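Local coordinates for protein unconventional myosin IB (Entamoeba histolytica, PDB 5XGG) that probably serves as an actin-based motor of the class I myosins, whose C-terminal SH3 domain likely recruits proline-rich partner proteins, at residues 6-11 against 26-31. Sequence-based numbering, arbitrary orientation.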
# COMPACT_ATOMS: atom_id res chain seq x y z
N GLN A 6 5.80 3.78 2.09
CA GLN A 6 5.26 3.51 0.78
C GLN A 6 5.64 2.11 0.40
O GLN A 6 6.66 1.59 0.94
CB GLN A 6 5.77 4.45 -0.23
CG GLN A 6 5.15 5.89 -0.04
CD GLN A 6 5.54 6.74 -1.20
OE1 GLN A 6 6.73 6.73 -1.53
NE2 GLN A 6 4.62 7.45 -1.81
N VAL A 7 4.79 1.48 -0.38
CA VAL A 7 4.97 0.09 -0.75
C VAL A 7 4.75 0.01 -2.24
O VAL A 7 4.09 0.84 -2.88
CB VAL A 7 3.98 -0.90 -0.04
CG1 VAL A 7 4.10 -0.84 1.49
CG2 VAL A 7 2.53 -0.69 -0.47
N LYS A 8 5.38 -1.00 -2.84
CA LYS A 8 5.16 -1.31 -4.28
C LYS A 8 4.45 -2.65 -4.41
O LYS A 8 4.84 -3.65 -3.75
CB LYS A 8 6.51 -1.42 -4.96
CG LYS A 8 6.42 -1.61 -6.45
CD LYS A 8 7.84 -1.44 -6.98
CE LYS A 8 7.99 -1.89 -8.39
NZ LYS A 8 9.29 -1.35 -8.91
N ALA A 9 3.36 -2.67 -5.16
CA ALA A 9 2.59 -3.91 -5.35
C ALA A 9 3.44 -4.92 -6.15
O ALA A 9 4.02 -4.59 -7.16
CB ALA A 9 1.31 -3.60 -6.11
N LEU A 10 3.45 -6.15 -5.66
CA LEU A 10 4.14 -7.26 -6.24
C LEU A 10 3.17 -8.03 -7.19
O LEU A 10 3.60 -8.68 -8.19
CB LEU A 10 4.60 -8.17 -5.16
CG LEU A 10 5.57 -7.65 -4.16
CD1 LEU A 10 5.83 -8.68 -3.08
CD2 LEU A 10 6.84 -7.14 -4.90
N TYR A 11 1.90 -8.11 -6.77
CA TYR A 11 0.85 -8.78 -7.59
C TYR A 11 -0.39 -7.84 -7.59
O TYR A 11 -0.53 -6.98 -6.65
CB TYR A 11 0.47 -10.08 -6.91
CG TYR A 11 1.62 -10.76 -6.27
CD1 TYR A 11 2.62 -11.43 -7.07
CD2 TYR A 11 1.77 -10.78 -4.84
CE1 TYR A 11 3.74 -12.00 -6.43
CE2 TYR A 11 2.86 -11.35 -4.25
CZ TYR A 11 3.85 -11.95 -5.05
OH TYR A 11 4.96 -12.49 -4.39
N GLY A 26 3.14 -3.04 -9.49
CA GLY A 26 3.94 -1.86 -9.63
C GLY A 26 3.43 -0.59 -9.01
O GLY A 26 4.21 0.47 -8.95
N ASP A 27 2.13 -0.61 -8.67
CA ASP A 27 1.53 0.55 -8.04
C ASP A 27 2.26 0.86 -6.79
O ASP A 27 2.60 -0.04 -6.01
CB ASP A 27 0.05 0.38 -7.76
CG ASP A 27 -0.84 0.50 -8.99
OD1 ASP A 27 -0.39 0.94 -10.10
OD2 ASP A 27 -2.04 0.20 -8.90
N ILE A 28 2.49 2.19 -6.57
CA ILE A 28 3.15 2.72 -5.36
C ILE A 28 2.06 3.28 -4.45
O ILE A 28 1.33 4.21 -4.85
CB ILE A 28 4.20 3.87 -5.64
CG1 ILE A 28 5.22 3.45 -6.73
CG2 ILE A 28 4.85 4.35 -4.37
CD1 ILE A 28 5.93 2.24 -6.46
N ILE A 29 1.84 2.59 -3.36
CA ILE A 29 0.75 2.83 -2.41
C ILE A 29 1.34 3.42 -1.11
O ILE A 29 2.30 2.91 -0.55
CB ILE A 29 -0.04 1.51 -2.16
CG1 ILE A 29 -0.44 0.96 -3.50
CG2 ILE A 29 -1.18 1.78 -1.22
CD1 ILE A 29 -0.99 -0.44 -3.37
N THR A 30 0.74 4.54 -0.65
CA THR A 30 1.09 5.17 0.62
C THR A 30 0.34 4.55 1.78
O THR A 30 -0.85 4.35 1.69
CB THR A 30 0.81 6.68 0.46
OG1 THR A 30 1.63 7.19 -0.64
CG2 THR A 30 1.19 7.40 1.77
N ILE A 31 0.98 4.29 2.91
CA ILE A 31 0.39 3.57 4.03
C ILE A 31 0.01 4.55 5.13
O ILE A 31 0.85 5.30 5.62
CB ILE A 31 1.34 2.46 4.56
CG1 ILE A 31 1.72 1.57 3.39
CG2 ILE A 31 0.65 1.74 5.70
CD1 ILE A 31 0.59 0.84 2.66
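V7 and I29 form the hydrogen-bonded pair of an antiparallel match between strand 6-9 and the start of strand 28-35, the axes of these short segments coming within 4.6 Å at 145°; V7 N to I29 O and I29 N to V7 O both measure 2.9 Å. Past this pair the bonding continues to the base of the RT loop, where A9 N donates to D27 O in its carbonyl plane and G26 N reaches A9 O tilted from the carbonyl plane. Q6, K8, I28 and T30 share one face. There Q6 lies alongside T30, its CG anti to the carbonyl carbon (chi1 -72°) and the chain extended, which carries NE2 to T30 OG1 at 3.2 Å; the bond is nearly straight (174°) and lies in the amide plane. K8 CG rests on the CD1 methyl of I28 at 3.9 Å, the two chains crossing at a slant. V7 occupies the other face with I29 and I31: its CG2 touches I29 CB at 3.8 Å, while CG1 meets I31 CG1 at 3.9 Å, the two side chains roughly perpendicular. This apolar face belongs to the SH3 beta-barrel core, where W39, I50 and V55 add to it; strands 55-57 and 38-43 flank the pair within the sheet.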